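Local coordinates for protein cytosol aminopeptidase (Coxiella burnetii, PDB 3IJ3) that probably acts as a manganese-dependent M17 aminopeptidase, removing amino acids from the N-terminal ends of peptides, at residues Leu176-Leu189 with Met270-Gly282. Sequence-based numbering, arbitrary orientation. Where two conformers were deposited one is given.
Sequences LINTPAEDMGPSEL and MKKDMGGAAHALG. With LI (lithium ion), chain C.
The end of helix 157-178, where Ile177 lies nearest Lys272 with their CA atoms 5.1 Å apart, the loop after it and the start of helix 186-200 pack against the 3-10 turn 270-272 and the start of helix 275-289. Lys271, extended beyond CG, runs alongside the backbone of Ile177 to Ala181, and a long aliphatic stem with a charged tip suits this path. Its NZ gives a hydrogen bond of 2.8 Å to Asn178 O, with the nitrogen tilted 33° from the carbonyl plane, and a second to a water that donates to Asn178 OD1; Gly465 N also binds OD1. Beta-branched Ile177 straddles two neighbours: CG2 presses on Lys272 CB at 3.7 Å, while CG1 lies 3.9 Å from Gly275 CA, against a backbone that carries no side chain. Flexible Met274 folds back at chi2 and chi3, bringing CE 3.8 Å from Leu176 CB. Farther along, the side chains of Leu176 and Leu281 cross at about a right angle, and Leu189 CD2 sits 4.0 Å from the small Ala277 CB. Between these packed residues Asp273 points away and binds lithium through OD2, with Asp255 and Glu334, placing this helix packing directly behind the metal site of an M17 catalytic domain.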
ATOM      1  N   LEU A 176     -14.561  24.558  20.289  1.00  6.79           N
ATOM      2  CA  LEU A 176     -13.963  23.406  20.944  1.00  7.49           C
ATOM      3  C   LEU A 176     -13.353  22.446  19.915  1.00  6.65           C
ATOM      4  O   LEU A 176     -12.246  21.957  20.089  1.00  7.76           O
ATOM      5  CB  LEU A 176     -14.995  22.683  21.817  1.00  7.23           C
ATOM      6  CG  LEU A 176     -15.474  23.477  23.040  1.00  9.24           C
ATOM      7  CD1 LEU A 176     -16.660  22.724  23.747  1.00  8.90           C
ATOM      8  CD2 LEU A 176     -14.325  23.740  24.025  1.00 11.98           C
ATOM      9  N   ILE A 177     -14.092  22.165  18.846  1.00  5.91           N
ATOM     10  CA  ILE A 177     -13.595  21.264  17.791  1.00  6.37           C
ATOM     11  C   ILE A 177     -12.378  21.868  17.083  1.00  7.28           C
ATOM     12  O   ILE A 177     -11.373  21.183  16.868  1.00  7.46           O
ATOM     13  CB  ILE A 177     -14.709  20.910  16.790  1.00  5.96           C
ATOM     14  CG1 ILE A 177     -15.766  20.053  17.482  1.00  8.11           C
ATOM     15  CG2 ILE A 177     -14.136  20.139  15.539  1.00  7.57           C
ATOM     16  CD1 ILE A 177     -17.061  19.918  16.702  1.00  7.35           C
ATOM     17  N   ASN A 178     -12.470  23.147  16.746  1.00  6.69           N
ATOM     18  CA  ASN A 178     -11.361  23.835  16.071  1.00  7.04           C
ATOM     19  C   ASN A 178     -10.072  23.979  16.894  1.00  7.90           C
ATOM     20  O   ASN A 178      -8.981  24.130  16.330  1.00  7.33           O
ATOM     21  CB  ASN A 178     -11.807  25.220  15.589  1.00  5.43           C
ATOM     22  CG  ASN A 178     -12.681  25.174  14.350  1.00  8.65           C
ATOM     23  OD1 ASN A 178     -12.525  24.288  13.507  1.00  8.51           O
ATOM     24  ND2 ASN A 178     -13.510  26.191  14.171  1.00  8.10           N
ATOM     25  N   THR A 179     -10.182  23.984  18.218  1.00  6.66           N
ATOM     26  CA  THR A 179      -8.976  24.182  19.042  1.00  6.16           C
ATOM     27  C   THR A 179      -8.043  22.998  18.866  1.00  6.14           C
ATOM     28  O   THR A 179      -8.436  21.847  19.042  1.00  5.73           O
ATOM     29  CB  THR A 179      -9.330  24.356  20.526  1.00  7.08           C
ATOM     30  OG1 THR A 179     -10.224  25.467  20.667  1.00  6.24           O
ATOM     31  CG2 THR A 179      -8.039  24.621  21.377  1.00  6.32           C
ATOM     32  N   PRO A 180      -6.802  23.267  18.497  1.00  5.81           N
ATOM     33  CA  PRO A 180      -5.827  22.183  18.378  1.00  7.63           C
ATOM     34  C   PRO A 180      -5.787  21.311  19.620  1.00  6.75           C
ATOM     35  O   PRO A 180      -5.918  21.822  20.758  1.00  6.25           O
ATOM     36  CB  PRO A 180      -4.507  22.937  18.251  1.00  7.09           C
ATOM     37  CG  PRO A 180      -4.859  24.185  17.620  1.00  6.58           C
ATOM     38  CD  PRO A 180      -6.212  24.571  18.163  1.00  7.41           C
ATOM     39  N   ALA A 181      -5.513  20.014  19.444  1.00  6.21           N
ATOM     40  CA  ALA A 181      -5.487  19.098  20.575  1.00  6.35           C
ATOM     41  C   ALA A 181      -4.541  19.520  21.684  1.00  7.13           C
ATOM     42  O   ALA A 181      -4.846  19.323  22.859  1.00  6.81           O
ATOM     43  CB  ALA A 181      -5.191  17.659  20.120  1.00  6.37           C
ATOM     44  N   GLU A 182      -3.386  20.102  21.328  1.00  5.92           N
ATOM     45  CA  GLU A 182      -2.434  20.546  22.333  1.00  6.88           C
ATOM     46  C   GLU A 182      -3.066  21.500  23.365  1.00  6.06           C
ATOM     47  O   GLU A 182      -2.674  21.500  24.538  1.00  7.34           O
ATOM     48  CB  GLU A 182      -1.254  21.258  21.666  1.00  7.75           C
ATOM     49  CG  GLU A 182      -0.235  21.874  22.642  1.00  7.93           C
ATOM     50  CD  GLU A 182       0.512  20.867  23.514  1.00 11.19           C
ATOM     51  OE1 GLU A 182       0.472  19.635  23.279  1.00 11.09           O
ATOM     52  OE2 GLU A 182       1.200  21.328  24.462  1.00 11.50           O
ATOM     53  N   ASP A 183      -4.013  22.292  22.908  1.00  6.26           N
ATOM     54  CA  ASP A 183      -4.697  23.291  23.756  1.00  6.98           C
ATOM     55  C   ASP A 183      -6.129  22.876  24.127  1.00  8.59           C
ATOM     56  O   ASP A 183      -6.910  23.667  24.674  1.00  8.39           O
ATOM     57  CB  ASP A 183      -4.675  24.624  23.001  1.00  6.58           C
ATOM     58  CG  ASP A 183      -3.254  25.109  22.701  1.00  7.19           C
ATOM     59  OD1 ASP A 183      -2.349  24.889  23.521  1.00  8.30           O
ATOM     60  OD2 ASP A 183      -3.067  25.761  21.659  1.00  8.34           O
ATOM     61  N   MET A 184      -6.466  21.622  23.862  1.00 12.93           N
ATOM     62  CA  MET A 184      -7.788  21.081  24.145  1.00 13.22           C
ATOM     63  C   MET A 184      -7.650  19.599  24.492  1.00 15.73           C
ATOM     64  O   MET A 184      -8.147  18.716  23.762  1.00 16.79           O
ATOM     65  CB  MET A 184      -8.761  21.301  22.984  1.00 14.51           C
ATOM     66  CG  MET A 184     -10.196  20.874  23.251  1.00 16.12           C
ATOM     67  SD  MET A 184     -10.944  21.585  24.751  1.00 18.35           S
ATOM     68  CE  MET A 184     -10.749  23.366  24.449  1.00 15.74           C
ATOM     69  N   GLY A 185      -6.985  19.357  25.615  1.00 15.76           N
ATOM     70  CA  GLY A 185      -6.854  18.014  26.144  1.00 17.04           C
ATOM     71  C   GLY A 185      -7.953  17.751  27.166  1.00 16.19           C
ATOM     72  O   GLY A 185      -8.851  18.553  27.359  1.00 15.77           O
ATOM     73  N   PRO A 186      -7.873  16.614  27.866  1.00 16.25           N
ATOM     74  CA  PRO A 186      -8.936  16.284  28.830  1.00 16.64           C
ATOM     75  C   PRO A 186      -9.203  17.373  29.878  1.00 17.41           C
ATOM     76  O   PRO A 186     -10.364  17.666  30.182  1.00 18.05           O
ATOM     77  CB  PRO A 186      -8.433  14.974  29.466  1.00 16.54           C
ATOM     78  CG  PRO A 186      -7.610  14.341  28.378  1.00 16.99           C
ATOM     79  CD  PRO A 186      -6.912  15.521  27.686  1.00 16.57           C
ATOM     80  N   SER A 187      -8.134  17.971  30.408  0.50 17.45           N
ATOM     81  CA  SER A 187      -8.248  19.030  31.410  0.50 18.44           C
ATOM     82  C   SER A 187      -8.946  20.258  30.856  0.50 17.80           C
ATOM     83  O   SER A 187      -9.810  20.830  31.512  0.50 16.79           O
ATOM     84  CB  SER A 187      -6.861  19.429  31.929  0.50 19.74           C
ATOM     85  OG  SER A 187      -6.241  18.335  32.577  0.50 23.07           O
ATOM     86  N   GLU A 188      -8.581  20.653  29.637  1.00 17.56           N
ATOM     87  CA  GLU A 188      -9.186  21.825  29.008  1.00 17.53           C
ATOM     88  C   GLU A 188     -10.668  21.586  28.693  1.00 16.88           C
ATOM     89  O   GLU A 188     -11.493  22.502  28.772  1.00 16.58           O
ATOM     90  CB  GLU A 188      -8.438  22.258  27.753  1.00 17.82           C
ATOM     91  CG  GLU A 188      -7.037  22.807  28.016  1.00 19.00           C
ATOM     92  CD  GLU A 188      -5.970  21.768  28.244  1.00 25.45           C
ATOM     93  OE1 GLU A 188      -6.149  20.569  27.920  1.00 21.38           O
ATOM     94  OE2 GLU A 188      -4.893  22.174  28.728  1.00 29.44           O
ATOM     95  N   LEU A 189     -10.991  20.357  28.330  1.00 16.31           N
ATOM     96  CA  LEU A 189     -12.372  19.982  28.049  1.00 16.09           C
ATOM     97  C   LEU A 189     -13.158  20.040  29.368  1.00 16.96           C
ATOM     98  O   LEU A 189     -14.270  20.589  29.422  1.00 15.92           O
ATOM     99  CB  LEU A 189     -12.422  18.611  27.404  1.00 16.58           C
ATOM    100  CG  LEU A 189     -13.744  18.109  26.863  1.00 19.19           C
ATOM    101  CD1 LEU A 189     -14.347  19.164  25.890  1.00 21.44           C
ATOM    102  CD2 LEU A 189     -13.554  16.739  26.188  1.00 19.14           C
ATOM    103  N   MET A 270      -7.821  14.692  13.446  1.00 15.80           N
ATOM    104  CA  MET A 270      -8.176  14.023  14.687  1.00 15.10           C
ATOM    105  C   MET A 270      -8.326  14.858  15.960  1.00 14.78           C
ATOM    106  O   MET A 270      -8.744  14.334  16.983  1.00 17.35           O
ATOM    107  CB  MET A 270      -7.365  12.772  14.882  1.00 17.31           C
ATOM    108  CG  MET A 270      -7.716  11.683  13.903  1.00 18.52           C
ATOM    109  SD  MET A 270      -9.462  11.121  13.971  1.00 20.64           S
ATOM    110  CE  MET A 270     -10.187  12.068  12.615  1.00 24.47           C
ATOM    111  N   LYS A 271      -7.993  16.137  15.891  1.00 15.13           N
ATOM    112  CA  LYS A 271      -8.337  17.053  16.993  1.00 15.35           C
ATOM    113  C   LYS A 271      -9.879  17.058  17.114  1.00 14.60           C
ATOM    114  O   LYS A 271     -10.426  17.436  18.149  1.00 15.17           O
ATOM    115  CB  LYS A 271      -7.822  18.476  16.734  1.00 15.43           C
ATOM    116  CG  LYS A 271      -8.492  19.223  15.586  1.00 14.97           C
ATOM    117  CD  LYS A 271      -7.854  20.591  15.380  1.00 15.28           C
ATOM    118  CE  LYS A 271      -8.568  21.359  14.293  1.00 14.54           C
ATOM    119  NZ  LYS A 271      -8.084  22.767  14.049  1.00 14.02           N
ATOM    120  N   LYS A 272     -10.599  16.634  16.060  1.00 15.61           N
ATOM    121  CA  LYS A 272     -12.073  16.653  16.098  1.00 15.65           C
ATOM    122  C   LYS A 272     -12.691  15.439  16.713  1.00 16.42           C
ATOM    123  O   LYS A 272     -13.929  15.368  16.796  1.00 14.53           O
ATOM    124  CB  LYS A 272     -12.689  16.838  14.689  1.00 16.67           C
ATOM    125  CG  LYS A 272     -12.786  15.566  13.827  1.00 16.63           C
ATOM    126  CD  LYS A 272     -13.402  15.890  12.479  1.00 17.04           C
ATOM    127  CE  LYS A 272     -13.450  14.690  11.537  1.00 18.87           C
ATOM    128  NZ  LYS A 272     -14.357  13.626  12.067  1.00 17.47           N
ATOM    129  N   ASP A 273     -11.887  14.483  17.175  1.00 15.89           N
ATOM    130  CA  ASP A 273     -12.479  13.256  17.726  1.00 15.53           C
ATOM    131  C   ASP A 273     -13.147  13.428  19.110  1.00 15.56           C
ATOM    132  O   ASP A 273     -13.617  12.453  19.728  1.00 15.39           O
ATOM    133  CB  ASP A 273     -11.503  12.086  17.683  1.00 16.23           C
ATOM    134  CG  ASP A 273     -12.202  10.767  17.353  1.00 19.51           C
ATOM    135  OD1 ASP A 273     -13.223  10.791  16.618  1.00 18.77           O
ATOM    136  OD2 ASP A 273     -11.745   9.720  17.820  1.00 20.62           O
ATOM    137  N   MET A 274     -13.173  14.663  19.581  1.00 16.26           N
ATOM    138  CA  MET A 274     -13.922  15.043  20.780  1.00 16.01           C
ATOM    139  C   MET A 274     -15.202  15.808  20.391  1.00 15.28           C
ATOM    140  O   MET A 274     -15.866  16.415  21.239  1.00 14.19           O
ATOM    141  CB  MET A 274     -13.086  15.868  21.773  1.00 15.70           C
ATOM    142  CG  MET A 274     -12.232  16.950  21.233  1.00 15.86           C
ATOM    143  SD  MET A 274     -13.038  18.178  20.197  1.00 15.97           S
ATOM    144  CE  MET A 274     -14.011  19.031  21.443  1.00 15.91           C
ATOM    145  N   GLY A 275     -15.570  15.748  19.112  1.00 15.00           N
ATOM    146  CA  GLY A 275     -16.772  16.429  18.614  1.00 15.16           C
ATOM    147  C   GLY A 275     -18.046  15.958  19.287  1.00 13.82           C
ATOM    148  O   GLY A 275     -18.946  16.739  19.520  1.00 13.45           O
ATOM    149  N   GLY A 276     -18.101  14.695  19.676  1.00 13.48           N
ATOM    150  CA  GLY A 276     -19.288  14.184  20.349  1.00 14.96           C
ATOM    151  C   GLY A 276     -19.457  14.837  21.708  1.00 14.08           C
ATOM    152  O   GLY A 276     -20.574  15.175  22.124  1.00 14.23           O
ATOM    153  N   ALA A 277     -18.335  15.031  22.410  1.00 13.99           N
ATOM    154  CA  ALA A 277     -18.343  15.697  23.707  1.00 14.75           C
ATOM    155  C   ALA A 277     -18.812  17.135  23.516  1.00 15.00           C
ATOM    156  O   ALA A 277     -19.624  17.658  24.308  1.00 14.77           O
ATOM    157  CB  ALA A 277     -16.936  15.681  24.339  1.00 14.40           C
ATOM    158  N   ALA A 278     -18.293  17.798  22.483  1.00 14.69           N
ATOM    159  CA  ALA A 278     -18.707  19.203  22.228  1.00 13.99           C
ATOM    160  C   ALA A 278     -20.210  19.286  21.974  1.00 13.89           C
ATOM    161  O   ALA A 278     -20.896  20.206  22.472  1.00 14.47           O
ATOM    162  CB  ALA A 278     -17.911  19.808  21.086  1.00 13.90           C
ATOM    163  N   HIS A 279     -20.726  18.345  21.188  1.00 14.69           N
ATOM    164  CA  HIS A 279     -22.171  18.284  20.896  1.00 14.77           C
ATOM    165  C   HIS A 279     -22.992  18.040  22.144  1.00 14.89           C
ATOM    166  O   HIS A 279     -24.030  18.693  22.356  1.00 14.09           O
ATOM    167  CB  HIS A 279     -22.475  17.206  19.851  1.00 15.22           C
ATOM    168  CG  HIS A 279     -22.236  17.659  18.454  1.00 14.83           C
ATOM    169  ND1 HIS A 279     -20.970  17.933  17.956  1.00 15.01           N
ATOM    170  CD2 HIS A 279     -23.100  17.924  17.456  1.00 19.01           C
ATOM    171  CE1 HIS A 279     -21.082  18.336  16.704  1.00 15.31           C
ATOM    172  NE2 HIS A 279     -22.362  18.345  16.379  1.00 16.86           N
ATOM    173  N   ALA A 280     -22.568  17.067  22.956  1.00 14.57           N
ATOM    174  CA  ALA A 280     -23.293  16.757  24.185  1.00 15.33           C
ATOM    175  C   ALA A 280     -23.275  17.980  25.123  1.00 14.96           C
ATOM    176  O   ALA A 280     -24.301  18.333  25.713  1.00 15.55           O
ATOM    177  CB  ALA A 280     -22.702  15.509  24.862  1.00 13.85           C
ATOM    178  N   LEU A 281     -22.119  18.652  25.233  1.00 15.48           N
ATOM    179  CA  LEU A 281     -22.034  19.865  26.050  1.00 14.93           C
ATOM    180  C   LEU A 281     -22.933  20.974  25.483  1.00 13.59           C
ATOM    181  O   LEU A 281     -23.637  21.663  26.227  1.00 14.39           O
ATOM    182  CB  LEU A 281     -20.577  20.357  26.133  1.00 15.33           C
ATOM    183  CG  LEU A 281     -20.368  21.669  26.883  1.00 14.90           C
ATOM    184  CD1 LEU A 281     -20.926  21.601  28.337  1.00 15.46           C
ATOM    185  CD2 LEU A 281     -18.881  22.074  26.869  1.00 16.37           C
ATOM    186  N   GLY A 282     -22.945  21.134  24.156  1.00 14.15           N
ATOM    187  CA  GLY A 282     -23.776  22.181  23.531  1.00 13.82           C
ATOM    188  C   GLY A 282     -25.264  21.936  23.740  1.00 13.88           C
ATOM    189  O   GLY A 282     -26.010  22.867  24.096  1.00 15.31           O
TER
HETATM  190 LI    LI C 460     -11.457   7.846  17.738  1.00 14.02          LI
HETATM  191  O   HOH W   1     -10.012  24.020  12.375  1.00  8.75           O
HETATM  192  O   HOH W   2     -11.877   6.446  16.497  1.00 18.32           O